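Local structure of ribokinase, putative (Burkholderia thailandensis, 3B1N) at residues 163-168 with 184-189; 177-182 with 200-205; 128-133 with 153-158; 134-139 with 159-164; 4-9 with 65-70. The protein binds nucleosides and adenine nucleotides and, as a nucleoside kinase of the ribokinase (PfkB) family, probably transfers a phosphate from ATP to the nucleoside. All coordinates share one frame; numbering follows the deposited sequence. Where two conformers were deposited one is given.

Contact 1: 163-168 with 184-189. With NA (sodium ion), chain H.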
# COMPACT_ATOMS: atom_id res chain seq x y z
N PHE B 163 -22.31 20.39 12.24
CA PHE B 163 -21.61 19.20 11.73
C PHE B 163 -20.12 19.40 11.79
O PHE B 163 -19.58 20.50 11.63
CB PHE B 163 -22.08 18.83 10.29
CG PHE B 163 -21.68 19.82 9.21
CD1 PHE B 163 -20.56 19.60 8.40
CD2 PHE B 163 -22.43 20.97 8.99
CE1 PHE B 163 -20.19 20.50 7.39
CE2 PHE B 163 -22.09 21.87 7.97
CZ PHE B 163 -20.99 21.66 7.16
N ILE B 164 -19.43 18.27 12.04
CA ILE B 164 -17.98 18.21 11.88
C ILE B 164 -17.66 17.96 10.40
O ILE B 164 -18.27 17.09 9.80
CB ILE B 164 -17.41 17.01 12.69
CG1 ILE B 164 -17.75 17.12 14.19
CG2 ILE B 164 -15.85 16.96 12.49
CD1 ILE B 164 -17.17 15.96 15.04
N PHE B 165 -16.71 18.71 9.88
CA PHE B 165 -16.15 18.47 8.53
C PHE B 165 -14.80 17.78 8.69
O PHE B 165 -13.89 18.30 9.34
CB PHE B 165 -16.01 19.80 7.80
CG PHE B 165 -15.43 19.69 6.42
CD1 PHE B 165 -15.96 18.80 5.49
CD2 PHE B 165 -14.39 20.51 6.04
CE1 PHE B 165 -15.42 18.73 4.18
CE2 PHE B 165 -13.82 20.42 4.77
CZ PHE B 165 -14.36 19.53 3.86
N ASP B 166 -14.68 16.58 8.11
CA ASP B 166 -13.55 15.72 8.21
C ASP B 166 -13.09 15.40 6.73
O ASP B 166 -13.46 14.29 6.29
CB ASP B 166 -14.21 14.52 8.97
CG ASP B 166 -13.36 13.29 9.10
OD1 ASP B 166 -12.12 13.40 9.07
OD2 ASP B 166 -13.98 12.18 9.23
N PRO B 167 -12.36 16.30 6.02
CA PRO B 167 -12.03 16.03 4.61
C PRO B 167 -11.16 14.77 4.47
O PRO B 167 -11.38 13.96 3.54
CB PRO B 167 -11.39 17.33 4.12
CG PRO B 167 -10.90 18.06 5.38
CD PRO B 167 -11.87 17.63 6.45
N GLY B 168 -10.27 14.58 5.44
CA GLY B 168 -9.51 13.32 5.58
C GLY B 168 -8.86 12.90 4.26
O GLY B 168 -8.27 13.68 3.54
N GLU B 184 -15.82 27.29 5.78
CA GLU B 184 -16.77 28.36 6.13
C GLU B 184 -18.12 27.79 6.63
O GLU B 184 -18.62 28.16 7.70
CB GLU B 184 -16.97 29.35 4.96
CG GLU B 184 -15.78 30.33 4.76
CD GLU B 184 -15.68 30.86 3.33
OE1 GLU B 184 -14.68 31.58 3.01
OE2 GLU B 184 -16.60 30.56 2.52
N LEU B 185 -18.68 26.82 5.93
CA LEU B 185 -19.94 26.20 6.29
C LEU B 185 -19.88 25.32 7.55
O LEU B 185 -20.86 25.20 8.28
CB LEU B 185 -20.45 25.34 5.13
CG LEU B 185 -20.76 26.05 3.79
CD1 LEU B 185 -21.12 25.00 2.76
CD2 LEU B 185 -21.87 27.13 3.92
N ALA B 186 -18.73 24.67 7.77
CA ALA B 186 -18.63 23.67 8.84
C ALA B 186 -18.74 24.28 10.24
O ALA B 186 -18.25 25.38 10.48
CB ALA B 186 -17.29 22.92 8.73
N THR B 187 -19.31 23.53 11.18
CA THR B 187 -19.31 23.96 12.60
C THR B 187 -17.98 23.60 13.26
O THR B 187 -17.45 24.34 14.08
CB THR B 187 -20.42 23.26 13.39
OG1 THR B 187 -21.62 23.19 12.60
CG2 THR B 187 -20.61 23.97 14.74
N TYR B 188 -17.45 22.42 12.94
CA TYR B 188 -16.17 22.00 13.50
C TYR B 188 -15.34 21.36 12.38
O TYR B 188 -15.93 20.90 11.39
CB TYR B 188 -16.35 20.96 14.64
CG TYR B 188 -17.58 21.14 15.51
CD1 TYR B 188 -18.78 20.52 15.19
CD2 TYR B 188 -17.54 21.95 16.66
CE1 TYR B 188 -19.89 20.66 15.99
CE2 TYR B 188 -18.67 22.13 17.44
CZ TYR B 188 -19.83 21.46 17.10
OH TYR B 188 -20.97 21.59 17.88
N ILE B 189 -14.03 21.34 12.53
CA ILE B 189 -13.20 20.55 11.61
C ILE B 189 -12.34 19.59 12.44
O ILE B 189 -11.79 19.95 13.48
CB ILE B 189 -12.39 21.45 10.59
CG1 ILE B 189 -11.59 20.62 9.59
CG2 ILE B 189 -11.51 22.50 11.31
CD1 ILE B 189 -10.95 21.47 8.51
NA NA H . -17.40 27.31 9.55
O HOH W 1 -19.05 28.50 10.95
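F163 meets T187 through its backbone N, which donates to the threonine hydroxyl, N to OG1 2.9 Å. With chi1 at -40°, OG1 of T187 lies beside its own backbone N and faces F163; A186 O is turned to a sodium ion, and the hydroxyl, carried on a short branched side chain, is the acceptor for F163 N. F163 O takes two donors from the other segment: T187 N in its carbonyl plane, and Y188 N tilted 28° from that plane. The phenylalanine ring reaches back over the turn at the end of helix 176-185, where CZ lies 3.5 Å from A186 CA and CE2 is close to L185 O. I164 follows beside Y188 in parallel pairing, its CG1 3.7 Å from CD1 of the tyrosine ring; both are packed against helix 251-264. Strand 163-165, helix 176-185 and strand 188-192 form a beta-alpha-beta crossover of the Rossmann-like ribokinase fold, and the helix-to-strand turn of this unit holds the sodium ion. E184 O and A186 O bind that ion at 2.4 and 2.3 Å from the metal, a water adds a ligand, and I183 and R213 supply further carbonyl oxygens. F165 continues the ladder with a nearly straight bond from its N to Y188 O, 2.8 Å. On the face opposite I164, its CB rests 3.5 Å from A186 CB, where the small methyl lets the chains come close.

Contact 2: 177-182 with 200-205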
# COMPACT_ATOMS: atom_id res chain seq x y z
N ALA B 177 -10.73 26.62 -3.46
CA ALA B 177 -11.99 27.33 -3.36
C ALA B 177 -13.08 26.48 -2.66
O ALA B 177 -13.76 26.98 -1.75
CB ALA B 177 -12.45 27.81 -4.74
N THR B 178 -13.21 25.22 -3.08
CA THR B 178 -14.20 24.32 -2.48
C THR B 178 -13.82 23.97 -1.04
O THR B 178 -14.68 23.82 -0.17
CB THR B 178 -14.42 23.02 -3.29
OG1 THR B 178 -13.17 22.35 -3.48
CG2 THR B 178 -15.06 23.33 -4.65
N LEU B 179 -12.52 23.87 -0.78
CA LEU B 179 -12.08 23.59 0.59
C LEU B 179 -12.35 24.76 1.55
O LEU B 179 -12.92 24.57 2.65
CB LEU B 179 -10.62 23.12 0.59
CG LEU B 179 -10.04 22.63 1.92
CD1 LEU B 179 -10.91 21.47 2.50
CD2 LEU B 179 -8.62 22.20 1.77
N ARG B 180 -11.97 25.97 1.15
CA ARG B 180 -12.33 27.16 1.93
C ARG B 180 -13.84 27.28 2.16
O ARG B 180 -14.28 27.54 3.29
CB ARG B 180 -11.81 28.43 1.24
CG ARG B 180 -10.31 28.66 1.37
CD ARG B 180 -9.92 30.07 0.84
NE ARG B 180 -10.19 30.19 -0.60
CZ ARG B 180 -9.33 29.83 -1.55
NH1 ARG B 180 -9.68 29.95 -2.83
NH2 ARG B 180 -8.14 29.31 -1.24
N ARG B 181 -14.64 27.06 1.12
CA ARG B 181 -16.10 27.12 1.27
C ARG B 181 -16.61 26.11 2.30
O ARG B 181 -17.43 26.43 3.17
CB ARG B 181 -16.80 26.97 -0.07
CG ARG B 181 -18.30 26.73 -0.01
CD ARG B 181 -19.03 27.96 0.51
NE ARG B 181 -20.46 27.77 0.31
CZ ARG B 181 -21.39 28.64 0.68
NH1 ARG B 181 -21.05 29.77 1.27
NH2 ARG B 181 -22.66 28.35 0.47
N SER B 182 -16.09 24.88 2.22
CA SER B 182 -16.54 23.82 3.13
C SER B 182 -16.26 24.15 4.59
O SER B 182 -17.11 23.89 5.46
CB SER B 182 -15.89 22.49 2.72
OG SER B 182 -16.34 22.13 1.43
N CYS B 200 -4.10 23.70 5.36
CA CYS B 200 -3.47 25.04 5.40
C CYS B 200 -2.85 25.34 4.04
O CYS B 200 -3.07 26.41 3.46
CB CYS B 200 -2.40 25.05 6.45
SG CYS B 200 -3.03 25.09 8.11
N ASP B 201 -2.09 24.38 3.50
CA ASP B 201 -1.46 24.57 2.17
C ASP B 201 -2.47 24.86 1.07
O ASP B 201 -2.26 25.77 0.25
CB ASP B 201 -0.63 23.36 1.78
CG ASP B 201 0.65 23.23 2.58
OD1 ASP B 201 0.98 24.09 3.45
OD2 ASP B 201 1.33 22.21 2.34
N LYS B 202 -3.57 24.12 1.03
CA LYS B 202 -4.52 24.21 -0.08
C LYS B 202 -5.41 25.45 0.05
O LYS B 202 -5.75 26.10 -0.95
CB LYS B 202 -5.35 22.90 -0.20
CG LYS B 202 -6.46 22.89 -1.28
CD LYS B 202 -6.87 21.44 -1.67
CE LYS B 202 -5.81 20.77 -2.60
NZ LYS B 202 -6.14 19.32 -2.77
N THR B 203 -5.81 25.77 1.28
CA THR B 203 -6.66 26.94 1.49
C THR B 203 -5.88 28.23 1.41
O THR B 203 -6.46 29.30 1.11
CB THR B 203 -7.35 26.93 2.87
OG1 THR B 203 -6.37 26.91 3.91
CG2 THR B 203 -8.35 25.77 3.01
N GLY B 204 -4.58 28.17 1.71
CA GLY B 204 -3.79 29.39 1.89
C GLY B 204 -4.02 30.03 3.25
O GLY B 204 -3.61 31.16 3.48
N TRP B 205 -4.70 29.32 4.14
CA TRP B 205 -4.97 29.80 5.49
C TRP B 205 -3.98 29.19 6.48
O TRP B 205 -3.47 28.06 6.28
CB TRP B 205 -6.40 29.47 5.93
CG TRP B 205 -7.49 30.25 5.24
CD1 TRP B 205 -7.38 31.49 4.66
CD2 TRP B 205 -8.87 29.87 5.11
NE1 TRP B 205 -8.60 31.88 4.15
CE2 TRP B 205 -9.53 30.91 4.41
CE3 TRP B 205 -9.61 28.74 5.49
CZ2 TRP B 205 -10.89 30.86 4.11
CZ3 TRP B 205 -10.96 28.69 5.18
CH2 TRP B 205 -11.59 29.75 4.49
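Two helices of the alpha/beta domain, 176-185 and 193-203, come together here, the second of them at its C-terminal end. The centre of the contact is R180, whose aliphatic part lies over one face of the W205 indole. CG stands almost above the six-membered ring, 3.6 Å from its centroid and 16° off the normal, a CH-pi contact, while CD of R180 follows the ring to W205 CZ2. A bend at its third torsion turns the chain away from the indole, and the guanidinium plane ends 72° from the ring plane. Arginine suits this place because its methylenes can cover an aromatic face while its end remains polar: NH2 donates to T203 O over 2.9 Å. The acceptor lies near the guanidinium plane, but the nitrogen approaches from above the carbonyl plane, 43° out of it. T203 shares the same face of the indole through its CB. Its OG1 accepts from W205 N, 2.9 Å, closing an ST turn, and also bonds to V199 O in the preceding helical turn. G204, with positive phi, lets the chain leave the helix between these two residues. L179, one residue before R180 in its helix, crosses T203 at about a right angle, its CG 3.7 Å from T203 CG2, and its CD2 lies against the methylenes of K202. The lysine amino group continues to F174 O and L171 O. Such packing joins successive crossover helices in a Rossmann-like alpha/beta domain.

Contact 3: 128-133 with 153-158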
# COMPACT_ATOMS: atom_id res chain seq x y z
N ASN B 128 -27.71 10.18 -1.96
CA ASN B 128 -28.33 10.49 -0.65
C ASN B 128 -28.15 11.97 -0.34
O ASN B 128 -27.08 12.56 -0.52
CB ASN B 128 -27.62 9.72 0.49
CG ASN B 128 -27.95 8.23 0.54
OD1 ASN B 128 -27.04 7.39 0.82
ND2 ASN B 128 -29.21 7.86 0.37
N HIS B 129 -29.20 12.58 0.19
CA HIS B 129 -29.15 14.00 0.49
C HIS B 129 -29.28 14.24 1.97
O HIS B 129 -30.29 13.91 2.57
CB HIS B 129 -30.24 14.74 -0.32
CG HIS B 129 -29.91 14.82 -1.78
ND1 HIS B 129 -29.40 15.96 -2.36
CD2 HIS B 129 -29.89 13.87 -2.73
CE1 HIS B 129 -29.17 15.73 -3.64
NE2 HIS B 129 -29.46 14.47 -3.89
N ALA B 130 -28.22 14.80 2.57
CA ALA B 130 -28.16 14.93 4.04
C ALA B 130 -29.19 15.91 4.59
O ALA B 130 -29.65 15.73 5.73
CB ALA B 130 -26.74 15.36 4.44
N GLY B 131 -29.57 16.89 3.77
CA GLY B 131 -30.51 17.95 4.21
C GLY B 131 -31.92 17.38 4.29
O GLY B 131 -32.85 18.00 4.84
N GLU B 132 -32.10 16.17 3.77
CA GLU B 132 -33.41 15.52 3.87
C GLU B 132 -33.58 14.54 5.03
O GLU B 132 -34.67 13.97 5.24
CB GLU B 132 -33.76 14.85 2.54
CG GLU B 132 -33.92 15.82 1.39
CD GLU B 132 -33.92 15.14 -0.00
OE1 GLU B 132 -34.05 13.90 -0.09
OE2 GLU B 132 -33.73 15.88 -0.99
N ALA B 133 -32.51 14.30 5.79
CA ALA B 133 -32.60 13.36 6.90
C ALA B 133 -33.33 14.05 8.03
O ALA B 133 -33.03 15.19 8.30
CB ALA B 133 -31.19 12.95 7.38
N THR B 153 -22.09 18.91 2.81
CA THR B 153 -21.73 20.12 3.54
C THR B 153 -22.67 21.28 3.25
O THR B 153 -23.08 21.97 4.19
CB THR B 153 -20.28 20.55 3.37
OG1 THR B 153 -20.02 20.96 2.04
CG2 THR B 153 -19.39 19.37 3.69
N GLU B 154 -22.99 21.46 1.96
CA GLU B 154 -23.93 22.51 1.58
C GLU B 154 -25.30 22.29 2.23
O GLU B 154 -25.89 23.23 2.79
CB GLU B 154 -24.04 22.61 0.04
CG GLU B 154 -22.76 23.11 -0.64
CD GLU B 154 -22.53 24.62 -0.44
OE1 GLU B 154 -23.46 25.35 -0.01
OE2 GLU B 154 -21.41 25.08 -0.73
N GLU B 155 -25.79 21.07 2.18
CA GLU B 155 -27.13 20.76 2.65
C GLU B 155 -27.24 20.82 4.15
O GLU B 155 -28.21 21.32 4.70
CB GLU B 155 -27.56 19.41 2.14
CG GLU B 155 -27.83 19.47 0.63
CD GLU B 155 -28.36 18.21 0.08
OE1 GLU B 155 -28.61 17.30 0.90
OE2 GLU B 155 -28.54 18.13 -1.18
N LEU B 156 -26.23 20.31 4.86
CA LEU B 156 -26.32 20.39 6.30
C LEU B 156 -26.28 21.84 6.79
O LEU B 156 -26.98 22.20 7.75
CB LEU B 156 -25.22 19.52 6.97
CG LEU B 156 -25.43 18.03 6.83
CD1 LEU B 156 -24.09 17.34 7.09
CD2 LEU B 156 -26.50 17.50 7.81
N ALA B 157 -25.46 22.68 6.14
CA ALA B 157 -25.30 24.08 6.55
C ALA B 157 -26.60 24.80 6.28
O ALA B 157 -27.01 25.65 7.06
CB ALA B 157 -24.16 24.74 5.77
N GLN B 158 -27.27 24.44 5.20
CA GLN B 158 -28.48 25.17 4.86
C GLN B 158 -29.65 24.73 5.75
O GLN B 158 -30.51 25.55 6.12
CB GLN B 158 -28.71 25.08 3.37
CG GLN B 158 -29.53 23.96 2.91
CD GLN B 158 -30.85 24.48 2.44
OE1 GLN B 158 -30.90 25.36 1.56
NE2 GLN B 158 -31.95 23.97 3.02
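The carboxylate of E155 is held at both oxygens by the loop before strand 138-141. OE2 takes a short bond from H129, ND1 to OE2 2.6 Å, and OE1 takes one from the backbone, G131 N to OE1 3.1 Å. In the ribokinase-like fold this ties helix 146-158, a crossover helix of the central sheet, to the 3-10 turn at 130-132; the contact is plain structural packing, away from the nucleoside and nucleotide sites. Glutamate has the length the gap requires: its chain is extended beyond CG (chi2 -175°), so that the carboxylate spans from the helix to the start of the turn. OE2 uses its syn lone pair for the histidine and lies near the plane of the imidazole, which is only 20° from that of the carboxylate; the bond is fairly straight. OE1 is met on its anti side, 20° out of the carboxylate plane. Two bonds at different oxygens should restrict rotation of the carboxylate, and its negative charge would be expected to favour a protonated imidazole. G131, having no side chain, suits the close approach of loop and helix, its CA 3.9 Å from E155 CB. Beside this polar grip, A130 turns its methyl group toward the helix and to the buried side, where it also touches L4 and C6 of strand 3-6. There A130 CB packs 3.8 Å from L156 CG and 4.0 Å from L156 CD2.

Contact 4: 134-139 with 159-164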
# COMPACT_ATOMS: atom_id res chain seq x y z
N LYS B 134 -34.25 13.33 8.65
CA LYS B 134 -35.14 13.92 9.68
C LYS B 134 -34.61 13.85 11.10
O LYS B 134 -34.03 12.83 11.52
CB LYS B 134 -36.57 13.34 9.59
CG LYS B 134 -37.36 13.90 8.38
CD LYS B 134 -38.84 14.13 8.73
CE LYS B 134 -39.66 14.66 7.53
NZ LYS B 134 -39.33 16.06 7.12
N ASP B 135 -34.83 14.94 11.83
CA ASP B 135 -34.56 14.99 13.28
C ASP B 135 -33.13 14.53 13.57
O ASP B 135 -32.85 13.65 14.40
CB ASP B 135 -35.62 14.21 14.06
CG ASP B 135 -36.98 14.90 14.00
OD1 ASP B 135 -37.05 16.10 14.37
OD2 ASP B 135 -37.97 14.27 13.56
N ILE B 136 -32.23 15.16 12.83
CA ILE B 136 -30.82 14.98 13.06
C ILE B 136 -30.43 16.15 13.93
O ILE B 136 -30.71 17.32 13.61
CB ILE B 136 -30.06 15.01 11.70
CG1 ILE B 136 -30.41 13.76 10.86
CG2 ILE B 136 -28.55 15.15 11.89
CD1 ILE B 136 -30.28 12.37 11.55
N LYS B 137 -29.75 15.87 15.02
CA LYS B 137 -29.24 16.98 15.82
C LYS B 137 -27.77 17.35 15.63
O LYS B 137 -27.33 18.43 16.04
CB LYS B 137 -29.52 16.75 17.29
CG LYS B 137 -29.09 15.48 17.88
CD LYS B 137 -29.86 15.43 19.23
CE LYS B 137 -29.94 14.11 19.87
NZ LYS B 137 -30.48 14.35 21.24
N LEU B 138 -27.05 16.46 14.92
CA LEU B 138 -25.61 16.62 14.81
C LEU B 138 -25.20 15.71 13.65
O LEU B 138 -25.83 14.69 13.41
CB LEU B 138 -24.91 16.19 16.10
CG LEU B 138 -23.38 16.26 16.19
CD1 LEU B 138 -22.76 17.62 15.92
CD2 LEU B 138 -22.85 15.66 17.54
N ALA B 139 -24.15 16.12 12.94
CA ALA B 139 -23.66 15.28 11.82
C ALA B 139 -22.16 15.36 11.71
O ALA B 139 -21.52 16.23 12.27
CB ALA B 139 -24.31 15.74 10.51
N ALA B 159 -29.64 23.47 6.18
CA ALA B 159 -30.60 22.95 7.16
C ALA B 159 -30.31 23.37 8.61
O ALA B 159 -31.10 23.06 9.51
CB ALA B 159 -30.68 21.44 7.06
N GLY B 160 -29.17 24.03 8.83
CA GLY B 160 -28.75 24.48 10.16
C GLY B 160 -28.40 23.34 11.12
O GLY B 160 -28.51 23.49 12.33
N VAL B 161 -27.96 22.19 10.59
CA VAL B 161 -27.53 21.07 11.46
C VAL B 161 -26.05 21.26 11.76
O VAL B 161 -25.27 21.44 10.81
CB VAL B 161 -27.77 19.70 10.77
CG1 VAL B 161 -27.19 18.54 11.63
CG2 VAL B 161 -29.25 19.47 10.48
N PRO B 162 -25.65 21.30 13.06
CA PRO B 162 -24.21 21.46 13.37
C PRO B 162 -23.46 20.21 12.86
O PRO B 162 -23.98 19.12 12.99
CB PRO B 162 -24.16 21.52 14.89
CG PRO B 162 -25.50 21.15 15.40
CD PRO B 162 -26.49 21.11 14.27
N PHE B 163 -22.31 20.39 12.24
CA PHE B 163 -21.61 19.20 11.73
C PHE B 163 -20.12 19.40 11.79
O PHE B 163 -19.58 20.50 11.63
CB PHE B 163 -22.08 18.83 10.29
CG PHE B 163 -21.68 19.82 9.21
CD1 PHE B 163 -20.56 19.60 8.40
CD2 PHE B 163 -22.43 20.97 8.99
CE1 PHE B 163 -20.19 20.50 7.39
CE2 PHE B 163 -22.09 21.87 7.97
CZ PHE B 163 -20.99 21.66 7.16
N ILE B 164 -19.43 18.27 12.04
CA ILE B 164 -17.98 18.21 11.88
C ILE B 164 -17.66 17.96 10.40
O ILE B 164 -18.27 17.09 9.80
CB ILE B 164 -17.41 17.01 12.69
CG1 ILE B 164 -17.75 17.12 14.19
CG2 ILE B 164 -15.85 16.96 12.49
CD1 ILE B 164 -17.17 15.96 15.04
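A139 and F163 pair as parallel neighbours through two backbone hydrogen bonds. A139 N donates to P162 O, 3.0 Å, in the plane of that carbonyl; A139 O receives I164 N at 2.9 Å. Weaker CA-H...O contacts accompany them, from L138 CA to P162 O and from F163 CA to A139 O. Proline, which has no N-H, suits the strand entrance because the pairing across these segments uses its carbonyl alone, while its ring carbons lie beside K137 O, with CD 3.3 Å away. These bonds join strands 138-141 and 163-165, the two strands of a beta-alpha-beta crossover whose connection is helix 146-158, in the central parallel part of the ribokinase-type sheet. G160 takes positive phi (67°) in a Schellman motif that ends this helix and turns the chain toward the second strand. Apolar contacts flank the ladder. V161 places CG1 anti to its backbone N (chi1 174°), which carries that methyl across to I136, 3.7 Å from CG2, and on toward A139 CB. A branched valine can thus meet two residues of the neighbouring segment at once. The methyl of A139 lies 3.8 Å from F163 CB, on the face where L156 of the helix packs; a small residue leaves room there for the larger groups around it. Away from this face, L138 sends CD1 over the P162 carbonyl and packs on L260 and I263 of helix 251-264.

Contact 5: 4-9 with 65-70. With MZR (5-hydroxy-1-(beta-D-ribofuranosyl)-1H-imidazole-4-carboxamide), chain F.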
# COMPACT_ATOMS: atom_id res chain seq x y z
N LEU B 4 -26.15 12.04 12.27
CA LEU B 4 -26.02 11.57 10.88
C LEU B 4 -24.55 11.43 10.55
O LEU B 4 -23.76 12.38 10.73
CB LEU B 4 -26.63 12.58 9.89
CG LEU B 4 -26.81 12.12 8.44
CD1 LEU B 4 -27.90 11.05 8.35
CD2 LEU B 4 -27.15 13.32 7.53
N ILE B 5 -24.18 10.23 10.08
CA ILE B 5 -22.74 9.98 9.82
C ILE B 5 -22.55 9.79 8.33
O ILE B 5 -22.80 8.69 7.82
CB ILE B 5 -22.28 8.69 10.58
CG1 ILE B 5 -22.74 8.67 12.05
CG2 ILE B 5 -20.74 8.56 10.42
CD1 ILE B 5 -22.22 9.82 12.86
N CYS B 6 -22.08 10.84 7.66
CA CYS B 6 -21.94 10.78 6.19
C CYS B 6 -20.51 10.42 5.83
O CYS B 6 -19.56 11.06 6.29
CB CYS B 6 -22.22 12.14 5.60
SG CYS B 6 -23.87 12.78 5.95
N GLY B 7 -20.33 9.37 5.07
CA GLY B 7 -18.96 9.02 4.69
C GLY B 7 -18.97 7.68 4.00
O GLY B 7 -20.00 7.07 3.76
N SER B 8 -17.77 7.22 3.65
CA SER B 8 -17.64 5.94 2.95
C SER B 8 -18.10 4.76 3.79
O SER B 8 -17.97 4.75 5.03
CB SER B 8 -16.21 5.72 2.52
OG SER B 8 -15.34 5.73 3.64
N ILE B 9 -18.57 3.71 3.11
CA ILE B 9 -18.88 2.43 3.75
C ILE B 9 -18.14 1.41 2.88
O ILE B 9 -18.40 1.37 1.66
CB ILE B 9 -20.40 2.11 3.75
CG1 ILE B 9 -21.17 3.27 4.42
CG2 ILE B 9 -20.59 0.83 4.58
CD1 ILE B 9 -22.71 3.11 4.30
N ARG B 65 -26.74 7.26 12.62
CA ARG B 65 -27.43 6.99 11.36
C ARG B 65 -26.43 7.14 10.21
O ARG B 65 -26.16 8.26 9.78
CB ARG B 65 -28.63 7.95 11.16
CG ARG B 65 -29.59 8.02 12.38
CD ARG B 65 -30.40 6.77 12.52
NE ARG B 65 -31.28 6.88 13.72
CZ ARG B 65 -32.46 7.51 13.75
NH1 ARG B 65 -33.00 8.06 12.67
NH2 ARG B 65 -33.12 7.56 14.91
N MET B 66 -25.90 6.01 9.74
CA MET B 66 -24.95 6.04 8.60
C MET B 66 -25.66 6.46 7.33
O MET B 66 -26.74 5.93 7.05
CB MET B 66 -24.35 4.66 8.37
CG MET B 66 -23.50 4.16 9.54
SD MET B 66 -23.06 2.39 9.44
CE MET B 66 -22.51 2.34 7.80
N MET B 67 -25.01 7.37 6.60
CA MET B 67 -25.50 7.76 5.28
C MET B 67 -24.38 7.50 4.30
O MET B 67 -23.33 8.16 4.37
CB MET B 67 -25.88 9.23 5.27
CG MET B 67 -26.36 9.68 3.86
SD MET B 67 -27.08 11.36 3.81
CE MET B 67 -28.78 10.96 4.22
N GLY B 68 -24.63 6.55 3.43
CA GLY B 68 -23.61 6.16 2.43
C GLY B 68 -24.18 5.17 1.47
O GLY B 68 -25.34 4.69 1.64
N THR B 69 -23.38 4.81 0.46
CA THR B 69 -23.81 3.84 -0.54
C THR B 69 -22.96 2.57 -0.51
O THR B 69 -21.73 2.65 -0.32
CB THR B 69 -23.73 4.49 -1.97
OG1 THR B 69 -22.49 5.20 -2.09
CG2 THR B 69 -24.85 5.50 -2.15
N LEU B 70 -23.64 1.43 -0.66
CA LEU B 70 -23.06 0.08 -0.80
C LEU B 70 -23.44 -0.51 -2.16
O LEU B 70 -24.34 0.02 -2.84
CB LEU B 70 -23.56 -0.88 0.29
CG LEU B 70 -22.91 -0.63 1.66
CD1 LEU B 70 -23.75 -1.44 2.69
CD2 LEU B 70 -21.45 -1.08 1.63
N1 MZR F . -12.40 7.99 0.59
O3 MZR F . -12.97 6.42 2.83
C4 MZR F . -11.61 6.10 2.64
C5 MZR F . -10.76 6.62 1.60
C6 MZR F . -11.15 7.56 0.55
O6 MZR F . -10.27 7.86 -0.28
N7 MZR F . -9.56 6.01 1.84
C8 MZR F . -9.70 5.21 2.92
N9 MZR F . -10.97 5.25 3.43
C1' MZR F . -11.47 4.55 4.62
C2' MZR F . -11.14 3.08 4.76
O2' MZR F . -12.25 2.37 4.21
C3' MZR F . -10.93 2.93 6.29
O3' MZR F . -11.82 2.05 6.98
C4' MZR F . -11.04 4.33 6.83
O4' MZR F . -10.76 5.14 5.71
C5' MZR F . -10.03 4.58 7.93
O5' MZR F . -10.26 5.94 8.39
O HOH W 2 -20.78 6.68 1.02
O HOH W 3 -19.57 1.05 -0.77
O HOH W 4 -19.49 4.35 0.39
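Strands 4-6 and 65-70 run parallel at 27°, with L4 opposite R65, I5 opposite M66 and C6 opposite M67. They are neighbours in the central sheet of the ribokinase fold. I5 holds both sides of the register: its N donates to R65 O, 2.8 Å, and its O accepts from M67 N, also at 2.8 Å; a weak bond from G7 N to M67 O follows. L4 runs at a slant to M67, its CD1 against M67 CB, and C6 SG lies 4.1 Å from M67 SD, while R65 turns its charged end away to D63 and E90. Beyond G7 the two segments diverge and waters bridge them, one joining I9 O to T69 O. I9 packs its branched side chain between them: CD1 meets M66 CE at 3.6 Å and also G68 CA, where a glycine leaves room for it, and CG2 packs against L70 CD2, 3.6 Å. The methionine gets there by a bend at chi3 (48°), which carries its methyl toward the isoleucine. S8 points the other way, into the nucleoside pocket. Its hydroxyl also bonds to C49 N, and S8 OG lies 2.6 Å from O3 of the bound mizoribine, in a hydrogen bond.

Contact 5 joins strands 64-71 and 3-6, contact 4 joins 138-141 and 163-165, and contact 1 joins 163-165 and 188-192, all in one sheet; a probable hydrogen bond from L4 N to L138 O, 2.9 Å, links 3-6 to 138-141. Contacts 1 and 4 share F163 and I164. Contact 2 joins two helices and contact 3 a helix and a loop, and helices 176-185 and 146-158 meet in a salt bridge, R181 NE to E154 OE2, 3.0 Å. The centres of contacts 3 and 4 are about 8 Å apart, and L156 packs on F163 between them. Contact 5 reaches mizoribine through S8, whereas the side chain of P167 in contact 1 is about 10 Å from mizoribine and from ADP.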